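Mannan endo-1,4-beta-mannosidase (Mytilus edulis, PDB 2C0H) hydrolyses internal beta-1,4 linkages in the backbone of mannans, acting as a monomeric TIM-barrel glycoside hydrolase of family 5. Local coordinates at residues L124-I138 and Y196-Q208. The protein carries 3 engineered substitutions. Sequence-based numbering, arbitrary orientation.
Sequences LNGLMVDTRKLQSYI and YSAQEIGRFVNWQ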
# COMPACT_ATOMS: atom_id res chain seq x y z
N LEU A 124 -0.36 -4.29 17.66
CA LEU A 124 0.62 -4.10 16.60
C LEU A 124 2.04 -3.93 17.14
O LEU A 124 3.00 -4.45 16.57
CB LEU A 124 0.21 -2.89 15.73
CG LEU A 124 1.16 -2.44 14.63
CD1 LEU A 124 1.46 -3.54 13.63
CD2 LEU A 124 0.55 -1.25 13.91
N ASN A 125 2.19 -3.20 18.24
CA ASN A 125 3.49 -2.97 18.87
C ASN A 125 4.25 -4.27 19.13
O ASN A 125 5.45 -4.36 18.87
CB ASN A 125 3.34 -2.19 20.17
CG ASN A 125 4.67 -1.96 20.85
OD1 ASN A 125 5.00 -2.62 21.83
ND2 ASN A 125 5.46 -1.05 20.32
N GLY A 126 3.55 -5.24 19.68
CA GLY A 126 4.16 -6.54 19.95
C GLY A 126 4.75 -7.18 18.71
O GLY A 126 5.82 -7.78 18.76
N LEU A 127 4.02 -7.10 17.60
CA LEU A 127 4.47 -7.70 16.34
C LEU A 127 5.69 -6.94 15.78
O LEU A 127 6.55 -7.50 15.11
CB LEU A 127 3.33 -7.70 15.31
CG LEU A 127 1.99 -8.35 15.68
CD1 LEU A 127 1.01 -8.32 14.51
CD2 LEU A 127 2.19 -9.78 16.14
N MET A 128 5.78 -5.65 16.06
CA MET A 128 6.90 -4.83 15.62
C MET A 128 8.19 -5.07 16.42
O MET A 128 9.29 -5.08 15.85
CB MET A 128 6.50 -3.35 15.67
CG MET A 128 7.56 -2.36 15.22
SD MET A 128 7.97 -2.47 13.48
CE MET A 128 6.51 -1.72 12.77
N VAL A 129 8.09 -5.27 17.73
CA VAL A 129 9.30 -5.32 18.55
C VAL A 129 9.71 -6.72 19.01
O VAL A 129 10.85 -6.87 19.46
CB VAL A 129 9.21 -4.39 19.78
CG1 VAL A 129 8.90 -2.96 19.34
CG2 VAL A 129 8.19 -4.88 20.80
N ASP A 130 8.81 -7.69 18.92
CA ASP A 130 9.04 -9.09 19.35
C ASP A 130 8.96 -10.04 18.15
O ASP A 130 7.87 -10.33 17.61
CB ASP A 130 8.03 -9.49 20.43
CG ASP A 130 8.33 -10.86 21.05
OD1 ASP A 130 8.75 -11.79 20.33
OD2 ASP A 130 8.12 -11.00 22.28
N THR A 131 10.11 -10.55 17.71
CA THR A 131 10.12 -11.40 16.53
C THR A 131 9.30 -12.70 16.68
O THR A 131 8.77 -13.24 15.71
CB THR A 131 11.54 -11.74 16.09
OG1 THR A 131 12.25 -12.31 17.19
CG2 THR A 131 12.28 -10.48 15.62
N ARG A 132 9.15 -13.22 17.90
CA ARG A 132 8.33 -14.42 18.09
C ARG A 132 6.83 -14.15 17.95
O ARG A 132 6.08 -15.01 17.49
CB ARG A 132 8.66 -15.08 19.43
CG ARG A 132 10.12 -15.56 19.49
CD ARG A 132 10.57 -16.08 20.85
NE ARG A 132 9.86 -15.46 21.98
CZ ARG A 132 9.91 -14.16 22.31
NH1 ARG A 132 10.64 -13.28 21.62
NH2 ARG A 132 9.20 -13.74 23.35
N LYS A 133 6.42 -12.95 18.33
CA LYS A 133 5.04 -12.52 18.09
C LYS A 133 4.81 -12.32 16.59
O LYS A 133 3.80 -12.80 16.05
CB LYS A 133 4.71 -11.26 18.90
CG LYS A 133 4.71 -11.49 20.42
CD LYS A 133 4.45 -10.19 21.19
CE LYS A 133 4.47 -10.43 22.68
NZ LYS A 133 4.07 -9.23 23.47
N LEU A 134 5.74 -11.64 15.92
CA LEU A 134 5.65 -11.48 14.46
C LEU A 134 5.51 -12.84 13.76
O LEU A 134 4.68 -13.03 12.88
CB LEU A 134 6.85 -10.73 13.91
CG LEU A 134 6.86 -10.38 12.43
CD1 LEU A 134 5.57 -9.65 12.01
CD2 LEU A 134 8.09 -9.56 12.12
N GLN A 135 6.32 -13.82 14.17
CA GLN A 135 6.22 -15.14 13.56
C GLN A 135 4.85 -15.80 13.74
O GLN A 135 4.36 -16.50 12.85
CB GLN A 135 7.34 -16.04 14.08
CG GLN A 135 7.51 -17.32 13.27
CD GLN A 135 7.99 -17.05 11.86
OE1 GLN A 135 8.98 -16.35 11.66
NE2 GLN A 135 7.28 -17.60 10.88
N SER A 136 4.19 -15.58 14.89
CA SER A 136 2.86 -16.13 15.12
C SER A 136 1.83 -15.55 14.15
O SER A 136 0.95 -16.25 13.67
CB SER A 136 2.39 -15.97 16.58
OG SER A 136 2.14 -14.63 16.94
N TYR A 137 1.95 -14.26 13.84
CA TYR A 137 1.09 -13.65 12.85
C TYR A 137 1.29 -14.27 11.47
O TYR A 137 0.33 -14.56 10.75
CB TYR A 137 1.28 -12.12 12.79
CG TYR A 137 0.51 -11.51 11.63
CD1 TYR A 137 -0.88 -11.51 11.65
CD2 TYR A 137 1.17 -11.00 10.51
CE1 TYR A 137 -1.61 -11.01 10.56
CE2 TYR A 137 0.44 -10.48 9.45
CZ TYR A 137 -0.93 -10.49 9.47
OH TYR A 137 -1.65 -10.02 8.39
N ILE A 138 2.55 -14.47 11.11
CA ILE A 138 2.91 -15.04 9.83
C ILE A 138 2.34 -16.46 9.69
O ILE A 138 1.72 -16.79 8.69
CB ILE A 138 4.45 -14.99 9.64
CG1 ILE A 138 4.91 -13.54 9.37
CG2 ILE A 138 4.92 -15.93 8.54
CD1 ILE A 138 6.41 -13.32 9.49
N TYR A 196 9.94 3.37 16.90
CA TYR A 196 10.67 2.28 16.25
C TYR A 196 11.88 2.78 15.47
O TYR A 196 11.84 3.83 14.84
CB TYR A 196 9.74 1.50 15.31
CG TYR A 196 8.45 1.09 15.98
CD1 TYR A 196 8.46 0.32 17.15
CD2 TYR A 196 7.22 1.50 15.50
CE1 TYR A 196 7.29 -0.03 17.80
CE2 TYR A 196 6.05 1.15 16.14
CZ TYR A 196 6.08 0.38 17.30
OH TYR A 196 4.92 0.04 17.94
N SER A 197 12.97 2.02 15.53
CA SER A 197 14.13 2.36 14.72
C SER A 197 13.88 2.00 13.26
O SER A 197 13.01 1.20 12.94
CB SER A 197 15.36 1.61 15.22
OG SER A 197 15.20 0.21 15.08
N ALA A 198 14.67 2.59 12.37
CA ALA A 198 14.63 2.22 10.95
C ALA A 198 14.84 0.72 10.76
O ALA A 198 14.16 0.10 9.95
CB ALA A 198 15.65 3.00 10.15
N GLN A 199 15.76 0.13 11.51
CA GLN A 199 15.99 -1.31 11.42
C GLN A 199 14.77 -2.16 11.84
O GLN A 199 14.48 -3.20 11.24
CB GLN A 199 17.24 -1.71 12.20
CG GLN A 199 17.60 -3.20 12.05
CD GLN A 199 16.99 -4.09 13.12
OE1 GLN A 199 16.78 -3.67 14.27
NE2 GLN A 199 16.73 -5.35 12.77
N GLU A 200 14.04 -1.73 12.87
CA GLU A 200 12.83 -2.46 13.30
C GLU A 200 11.73 -2.46 12.23
O GLU A 200 11.11 -3.49 11.95
CB GLU A 200 12.30 -1.89 14.61
CG GLU A 200 13.10 -2.33 15.83
CD GLU A 200 12.64 -1.66 17.11
OE1 GLU A 200 12.48 -0.41 17.11
OE2 GLU A 200 12.46 -2.38 18.13
N ILE A 201 11.52 -1.31 11.61
CA ILE A 201 10.55 -1.20 10.54
C ILE A 201 10.97 -2.07 9.35
O ILE A 201 10.16 -2.78 8.77
CB ILE A 201 10.38 0.27 10.12
CG1 ILE A 201 9.65 1.02 11.23
CG2 ILE A 201 9.65 0.36 8.77
CD1 ILE A 201 9.71 2.52 11.12
N GLY A 202 12.25 -2.01 9.00
CA GLY A 202 12.77 -2.83 7.91
C GLY A 202 12.58 -4.32 8.13
O GLY A 202 12.21 -5.06 7.22
N ARG A 203 12.85 -4.78 9.34
CA ARG A 203 12.61 -6.18 9.68
C ARG A 203 11.13 -6.59 9.55
O ARG A 203 10.80 -7.63 9.01
CB ARG A 203 13.10 -6.46 11.09
CG ARG A 203 12.86 -7.87 11.55
CD ARG A 203 13.39 -8.07 12.93
NE ARG A 203 12.60 -7.34 13.94
CZ ARG A 203 13.04 -7.06 15.18
NH1 ARG A 203 14.25 -7.44 15.58
NH2 ARG A 203 12.25 -6.42 16.02
N PHE A 204 10.23 -5.75 10.04
CA PHE A 204 8.79 -6.00 9.97
C PHE A 204 8.33 -6.23 8.51
O PHE A 204 7.58 -7.16 8.20
CB PHE A 204 8.10 -4.79 10.60
CG PHE A 204 6.60 -4.93 10.83
CD1 PHE A 204 6.08 -5.75 11.83
CD2 PHE A 204 5.71 -4.14 10.11
CE1 PHE A 204 4.71 -5.83 12.05
CE2 PHE A 204 4.34 -4.22 10.33
CZ PHE A 204 3.84 -5.05 11.30
N VAL A 205 8.81 -5.37 7.62
CA VAL A 205 8.45 -5.44 6.22
C VAL A 205 9.11 -6.65 5.56
O VAL A 205 8.44 -7.41 4.88
CB VAL A 205 8.83 -4.15 5.49
CG1 VAL A 205 8.61 -4.29 4.02
CG2 VAL A 205 8.02 -2.95 6.07
N ASN A 206 10.41 -6.81 5.78
CA ASN A 206 11.16 -7.94 5.20
C ASN A 206 10.52 -9.30 5.52
O ASN A 206 10.35 -10.16 4.65
CB ASN A 206 12.61 -7.87 5.72
CG ASN A 206 13.51 -8.98 5.21
OD1 ASN A 206 14.05 -9.76 6.01
ND2 ASN A 206 13.74 -9.02 3.90
N TRP A 207 10.15 -9.52 6.78
CA TRP A 207 9.59 -10.83 7.17
C TRP A 207 8.20 -11.11 6.57
O TRP A 207 7.88 -12.23 6.18
CB TRP A 207 9.56 -10.96 8.69
CG TRP A 207 10.91 -11.21 9.35
CD1 TRP A 207 12.14 -10.84 8.89
CD2 TRP A 207 11.13 -11.92 10.57
NE1 TRP A 207 13.12 -11.26 9.77
CE2 TRP A 207 12.52 -11.91 10.82
CE3 TRP A 207 10.28 -12.54 11.49
CZ2 TRP A 207 13.09 -12.52 11.94
CZ3 TRP A 207 10.85 -13.14 12.63
CH2 TRP A 207 12.24 -13.13 12.83
N GLN A 208 7.35 -10.09 6.49
CA GLN A 208 6.03 -10.29 5.94
C GLN A 208 6.05 -10.43 4.42
O GLN A 208 5.29 -11.21 3.87
CB GLN A 208 5.08 -9.19 6.42
CG GLN A 208 4.83 -9.31 7.92
CD GLN A 208 3.96 -8.21 8.45
OE1 GLN A 208 2.73 -8.30 8.41
NE2 GLN A 208 4.58 -7.17 8.95
O HOH W 1 10.30 -5.70 13.43
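Met128 reaches between two aromatic rings. Its CG lies over the centre of the Tyr196 ring, 3.4 Å from the centroid, while CE covers one face of Phe204, 3.7 Å from CD2; SD makes Met-aromatic contacts with both. With CG anti to the backbone N (chi1 -179°), bends at chi2 and chi3 turn the methyl back onto Phe204. On the opposite face of that ring sits NE2 of Gln208, which donates to Phe204 O, while Gln208 OE1 bonds Trp112 NE1, so both ends of the amide are held. Leu124, Leu127 and Leu134 complete the hole that receives Phe204 as a knob.

Asn125 ND2 approaches the edge of Tyr196 and donates a nearly straight bond to OH (2.7 Å, 164°); His121 also bonds this hydroxyl. Replacing Tyr196 with an alanine removes ring and hydroxyl, which is likely to leave Asn125 ND2 without its acceptor and a gap beside Met128 CG.

Arg203 NH2 donates in the guanidinium plane to Met128 O (3.3 Å). A bridging water donates to that carbonyl and to Glu200 O, and accepts from Arg203 NE. Thr131 CG2 packs over the guanidinium face, and its CB meets Trp207 CH2 at 3.6 Å.

Farther out, Ser197 and Glu200 form a capping box starting helix 198-215, and Asp130 caps helix 131-149. Helix 198-215 of the barrel thus packs against both helices 121-129 and 131-149 through an apolar core, while Arg203 and the water hold Met128 O, near the end of helix 121-129, to it.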